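Local atomic coordinates of hypothetical protein MTH938 (Methanothermobacter thermautotrophicus, PDB entry 1IHN), a protein that is of unknown function but belongs to the DUF498/DUF598 family and has a compact mixed alpha/beta fold. Residues V25-S30 against G102-A107; E52-L57 against A106-V111. One frame throughout, in Å; residues are numbered along the deposited sequence.

Contact 1: residues V25-S30 against G102-A107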
loop_
_atom_site.group_PDB
_atom_site.type_symbol
_atom_site.label_atom_id
_atom_site.label_comp_id
_atom_site.label_asym_id
_atom_site.label_seq_id
_atom_site.Cartn_x
_atom_site.Cartn_y
_atom_site.Cartn_z
ATOM N N VAL A 25 -1.129 -5.331 -0.442
ATOM C CA VAL A 25 -2.305 -5.989 -0.992
ATOM C C VAL A 25 -1.957 -6.404 -2.427
ATOM O O VAL A 25 -1.676 -5.566 -3.287
ATOM C CB VAL A 25 -3.537 -5.052 -0.981
ATOM C CG1 VAL A 25 -4.739 -5.762 -1.583
ATOM C CG2 VAL A 25 -3.856 -4.641 0.449
ATOM N N HIS A 26 -1.957 -7.711 -2.663
ATOM C CA HIS A 26 -1.626 -8.274 -3.963
ATOM C C HIS A 26 -2.812 -8.245 -4.935
ATOM O O HIS A 26 -3.967 -8.128 -4.527
ATOM C CB HIS A 26 -1.114 -9.700 -3.754
ATOM C CG HIS A 26 0.107 -9.769 -2.887
ATOM N ND1 HIS A 26 1.386 -9.688 -3.393
ATOM C CD2 HIS A 26 0.241 -9.815 -1.539
ATOM C CE1 HIS A 26 2.254 -9.677 -2.398
ATOM N NE2 HIS A 26 1.585 -9.751 -1.261
ATOM N N VAL A 27 -2.512 -8.348 -6.225
ATOM C CA VAL A 27 -3.534 -8.317 -7.264
ATOM C C VAL A 27 -4.673 -9.306 -7.039
ATOM O O VAL A 27 -5.830 -8.999 -7.319
ATOM C CB VAL A 27 -2.902 -8.582 -8.649
ATOM C CG1 VAL A 27 -3.984 -8.833 -9.691
ATOM C CG2 VAL A 27 -2.049 -7.388 -9.058
ATOM N N ASP A 28 -4.349 -10.486 -6.522
ATOM C CA ASP A 28 -5.354 -11.517 -6.280
ATOM C C ASP A 28 -6.128 -11.392 -4.960
ATOM O O ASP A 28 -6.947 -12.255 -4.636
ATOM C CB ASP A 28 -4.695 -12.897 -6.345
ATOM C CG ASP A 28 -3.572 -13.052 -5.337
ATOM O OD1 ASP A 28 -3.417 -12.163 -4.471
ATOM O OD2 ASP A 28 -2.848 -14.068 -5.410
ATOM N N GLY A 29 -5.865 -10.338 -4.192
ATOM C CA GLY A 29 -6.576 -10.167 -2.935
ATOM C C GLY A 29 -5.795 -10.621 -1.714
ATOM O O GLY A 29 -6.238 -10.423 -0.583
ATOM N N SER A 30 -4.638 -11.240 -1.936
ATOM C CA SER A 30 -3.801 -11.705 -0.837
ATOM C C SER A 30 -3.169 -10.532 -0.092
ATOM O O SER A 30 -3.031 -9.435 -0.631
ATOM C CB SER A 30 -2.689 -12.622 -1.356
ATOM O OG SER A 30 -3.212 -13.844 -1.841
ATOM N N GLY A 102 -13.008 -3.462 -11.520
ATOM C CA GLY A 102 -12.412 -4.666 -12.080
ATOM C C GLY A 102 -10.936 -4.586 -12.451
ATOM O O GLY A 102 -10.389 -5.542 -13.007
ATOM N N ARG A 103 -10.283 -3.466 -12.144
ATOM C CA ARG A 103 -8.865 -3.288 -12.466
ATOM C C ARG A 103 -7.923 -4.152 -11.631
ATOM O O ARG A 103 -8.183 -4.402 -10.455
ATOM C CB ARG A 103 -8.454 -1.823 -12.288
ATOM C CG ARG A 103 -9.144 -0.833 -13.216
ATOM C CD ARG A 103 -9.128 -1.320 -14.654
ATOM N NE ARG A 103 -10.283 -2.166 -14.950
ATOM C CZ ARG A 103 -10.332 -3.041 -15.950
ATOM N NH1 ARG A 103 -9.286 -3.191 -16.749
ATOM N NH2 ARG A 103 -11.428 -3.759 -16.155
ATOM N N ARG A 104 -6.838 -4.617 -12.249
ATOM C CA ARG A 104 -5.838 -5.416 -11.536
ATOM C C ARG A 104 -5.089 -4.395 -10.690
ATOM O O ARG A 104 -4.157 -3.746 -11.170
ATOM C CB ARG A 104 -4.852 -6.078 -12.506
ATOM C CG ARG A 104 -5.403 -7.258 -13.284
ATOM C CD ARG A 104 -4.379 -7.792 -14.285
ATOM N NE ARG A 104 -3.258 -8.498 -13.662
ATOM C CZ ARG A 104 -3.349 -9.689 -13.075
ATOM N NH1 ARG A 104 -4.514 -10.321 -13.020
ATOM N NH2 ARG A 104 -2.270 -10.262 -12.560
ATOM N N VAL A 105 -5.511 -4.243 -9.440
ATOM C CA VAL A 105 -4.890 -3.276 -8.545
ATOM C C VAL A 105 -4.146 -3.934 -7.392
ATOM O O VAL A 105 -4.549 -4.977 -6.886
ATOM C CB VAL A 105 -5.945 -2.316 -7.949
ATOM C CG1 VAL A 105 -5.257 -1.135 -7.268
ATOM C CG2 VAL A 105 -6.886 -1.840 -9.034
ATOM N N ALA A 106 -3.052 -3.303 -6.986
ATOM C CA ALA A 106 -2.237 -3.773 -5.882
ATOM C C ALA A 106 -1.901 -2.538 -5.056
ATOM O O ALA A 106 -1.928 -1.417 -5.567
ATOM C CB ALA A 106 -0.968 -4.425 -6.403
ATOM N N ALA A 107 -1.586 -2.733 -3.783
ATOM C CA ALA A 107 -1.264 -1.599 -2.936
ATOM C C ALA A 107 -0.319 -1.919 -1.794
ATOM O O ALA A 107 -0.161 -3.071 -1.392
ATOM C CB ALA A 107 -2.555 -0.990 -2.376
HETATM O O HOH W 1 -6.101 -6.486 -5.471
HETATM O O HOH W 2 -6.937 -6.520 -8.477
#
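V25 closes strand 23-25 against A107 in an antiparallel hydrogen-bonded pair: V25 N reaches A107 O at 2.6 Å, arriving 24° off the carbonyl plane, and A107 N returns to V25 O at 2.9 Å, in plane and on a lone pair. The same V25 O also lies 3.2 Å from A106 CA, in a CA-H...O contact. Past V25 the two chains part, and one water bridges H26 O and V105 O, while the ring of H26 turns away to E60. H26-G29 is the type I turn in the loop of the beta-hairpin joining strands 23-25 and 31-33. Within it V27, whose CG1 stands anti to the backbone N (chi1 168°), sets that methyl over the centre of the R104 guanidinium, 3.5 Å above its plane. Its other methyl, CG2, meets A106 CB at 4.1 Å. A second water links V105 N, 2.9 Å away, to V27 O. At the turn's end D28 OD1 accepts from S30 N in an Asx turn. R104 gives NE to K61 O and NH2 to E60 O, two backbone carbonyls that fix its rotation under V27. Direct pairing thus ends at V25 and gives way to water bridges and apolar contact.

Contact 2: residues E52-L57 against A106-V111; sequences EELEEL and AAIIHV
I108 meets two leucines of helix 52-58. Its terminal CD1 lies 3.7 Å from L54 CD2, while the CG1 methylene behind it is the closest I108 atom to L57, 3.7 Å from L57 CD1. The isoleucine side chain runs askew to both leucines, and its CD1 also approaches the backbone O of E53 at 3.8 Å. One helical turn on from L54, and two residues back along the strand, L57 spreads its two methyls: CD1 faces I108 and also touches A106 CB, which CD2 meets at 4.0 Å. All of these touches are apolar or van der Waals in kind.

The torsions explain the reach. I108 has CG1 anti to its carbonyl carbon (chi1 -62°) and is then extended to CD1, which carries the methyl out to the helix. L54 is less directly aimed, but its CD2 methyl still arrives at I108.

Further out, E53 has its carboxylate turned to R34 in a salt bridge and to S39 in a hydrogen bond, tying this helix to the neighbouring helix 36-43. L57 also touches V24, and L54 touches F79. On the strand side, I108 pairs its backbone with I66 and G68, so its side chain projects from a strand held in place by a parallel neighbour.

The axes of the short segments approach to 9.6 Å and run at 146°, roughly antiparallel, a spacing usual for a helix packed on a beta-sheet: helix 52-58 covers one face of the mixed sheet and leads through a short link into strand 64-68, parallel to 105-109, as in alpha/beta layered folds.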
loop_
_atom_site.group_PDB
_atom_site.type_symbol
_atom_site.label_atom_id
_atom_site.label_comp_id
_atom_site.label_asym_id
_atom_site.label_seq_id
_atom_site.Cartn_x
_atom_site.Cartn_y
_atom_site.Cartn_z
ATOM N N GLU A 52 12.561 -0.999 -4.493
ATOM C CA GLU A 52 12.632 -2.451 -4.418
ATOM C C GLU A 52 11.380 -3.011 -3.735
ATOM O O GLU A 52 11.000 -4.155 -3.972
ATOM C CB GLU A 52 13.873 -2.899 -3.638
ATOM C CG GLU A 52 15.207 -2.533 -4.269
ATOM C CD GLU A 52 15.789 -1.241 -3.723
ATOM O OE1 GLU A 52 15.289 -0.151 -4.082
ATOM O OE2 GLU A 52 16.752 -1.323 -2.925
ATOM N N GLU A 53 10.747 -2.214 -2.879
ATOM C CA GLU A 53 9.538 -2.670 -2.197
ATOM C C GLU A 53 8.411 -2.981 -3.182
ATOM O O GLU A 53 7.550 -3.813 -2.900
ATOM C CB GLU A 53 9.058 -1.635 -1.167
ATOM C CG GLU A 53 9.803 -1.706 0.161
ATOM C CD GLU A 53 9.055 -1.045 1.313
ATOM O OE1 GLU A 53 7.874 -1.388 1.541
ATOM O OE2 GLU A 53 9.649 -0.191 2.002
ATOM N N LEU A 54 8.427 -2.320 -4.337
ATOM C CA LEU A 54 7.408 -2.529 -5.372
ATOM C C LEU A 54 7.714 -3.740 -6.251
ATOM O O LEU A 54 6.824 -4.279 -6.914
ATOM C CB LEU A 54 7.313 -1.301 -6.279
ATOM C CG LEU A 54 6.932 0.053 -5.680
ATOM C CD1 LEU A 54 7.061 1.118 -6.757
ATOM C CD2 LEU A 54 5.511 0.011 -5.137
ATOM N N GLU A 55 8.976 -4.155 -6.259
ATOM C CA GLU A 55 9.421 -5.278 -7.076
ATOM C C GLU A 55 8.534 -6.520 -6.979
ATOM O O GLU A 55 8.224 -7.141 -8.000
ATOM C CB GLU A 55 10.872 -5.636 -6.729
ATOM C CG GLU A 55 11.520 -6.622 -7.699
ATOM C CD GLU A 55 13.037 -6.673 -7.569
ATOM O OE1 GLU A 55 13.538 -6.941 -6.455
ATOM O OE2 GLU A 55 13.731 -6.451 -8.584
ATOM N N GLU A 56 8.118 -6.884 -5.769
ATOM C CA GLU A 56 7.278 -8.064 -5.614
ATOM C C GLU A 56 5.915 -7.877 -6.278
ATOM O O GLU A 56 5.264 -8.846 -6.649
ATOM C CB GLU A 56 7.099 -8.422 -4.130
ATOM C CG GLU A 56 6.220 -7.479 -3.310
ATOM C CD GLU A 56 5.927 -8.035 -1.913
ATOM O OE1 GLU A 56 5.424 -9.171 -1.819
ATOM O OE2 GLU A 56 6.193 -7.342 -0.909
ATOM N N LEU A 57 5.488 -6.630 -6.437
ATOM C CA LEU A 57 4.199 -6.357 -7.060
ATOM C C LEU A 57 4.277 -6.313 -8.584
ATOM O O LEU A 57 3.344 -6.729 -9.269
ATOM C CB LEU A 57 3.625 -5.035 -6.538
ATOM C CG LEU A 57 3.247 -5.025 -5.052
ATOM C CD1 LEU A 57 2.663 -3.663 -4.677
ATOM C CD2 LEU A 57 2.234 -6.144 -4.770
ATOM N N ALA A 106 -3.052 -3.303 -6.986
ATOM C CA ALA A 106 -2.237 -3.773 -5.882
ATOM C C ALA A 106 -1.901 -2.538 -5.056
ATOM O O ALA A 106 -1.928 -1.417 -5.567
ATOM C CB ALA A 106 -0.968 -4.425 -6.403
ATOM N N ALA A 107 -1.586 -2.733 -3.783
ATOM C CA ALA A 107 -1.264 -1.599 -2.936
ATOM C C ALA A 107 -0.319 -1.919 -1.794
ATOM O O ALA A 107 -0.161 -3.071 -1.392
ATOM C CB ALA A 107 -2.555 -0.990 -2.376
ATOM N N ILE A 108 0.330 -0.873 -1.302
ATOM C CA ILE A 108 1.224 -0.963 -0.162
ATOM C C ILE A 108 0.676 0.146 0.722
ATOM O O ILE A 108 0.668 1.315 0.335
ATOM C CB ILE A 108 2.695 -0.661 -0.529
ATOM C CG1 ILE A 108 3.206 -1.692 -1.540
ATOM C CG2 ILE A 108 3.542 -0.673 0.734
ATOM C CD1 ILE A 108 4.683 -1.567 -1.881
ATOM N N ILE A 109 0.197 -0.236 1.898
ATOM C CA ILE A 109 -0.401 0.698 2.832
ATOM C C ILE A 109 0.412 0.914 4.098
ATOM O O ILE A 109 0.853 -0.040 4.737
ATOM C CB ILE A 109 -1.803 0.208 3.261
ATOM C CG1 ILE A 109 -2.684 -0.020 2.026
ATOM C CG2 ILE A 109 -2.420 1.196 4.245
ATOM C CD1 ILE A 109 -3.064 1.240 1.273
ATOM N N HIS A 110 0.592 2.183 4.453
ATOM C CA HIS A 110 1.306 2.568 5.667
ATOM C C HIS A 110 0.198 3.025 6.617
ATOM O O HIS A 110 -0.533 3.971 6.313
ATOM C CB HIS A 110 2.272 3.717 5.359
ATOM C CG HIS A 110 3.073 4.177 6.539
ATOM N ND1 HIS A 110 3.794 3.315 7.335
ATOM C CD2 HIS A 110 3.305 5.421 7.023
ATOM C CE1 HIS A 110 4.439 4.007 8.258
ATOM N NE2 HIS A 110 4.160 5.286 8.091
ATOM N N VAL A 111 0.065 2.353 7.758
ATOM C CA VAL A 111 -0.996 2.691 8.709
ATOM C C VAL A 111 -0.744 3.827 9.700
ATOM O O VAL A 111 -1.676 4.278 10.361
ATOM C CB VAL A 111 -1.432 1.446 9.516
ATOM C CG1 VAL A 111 -2.133 0.463 8.595
ATOM C CG2 VAL A 111 -0.220 0.796 10.179
#

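Strand 105-109 serves both contacts, and A106 and A107 belong to each. Contact 1 uses the edge of the strand for pairing with strand 23-25, whereas contact 2 uses the face carrying A106 and I108 for helix packing; V25 and A107 point to the other face, where V25 and V105 touch Y95 of helix 88-100. The centres lie about 11 Å apart, yet the contacts meet directly: H26 CE1 is 3.3 Å from E56 OE1, and H26 ND1 is 3.9 Å from L57 CD2. Together they illustrate how one central strand is fixed within the sheet by backbone bonds and across its face by apolar side chains. With the function unknown, neither contact can be tied to an active site or ligand.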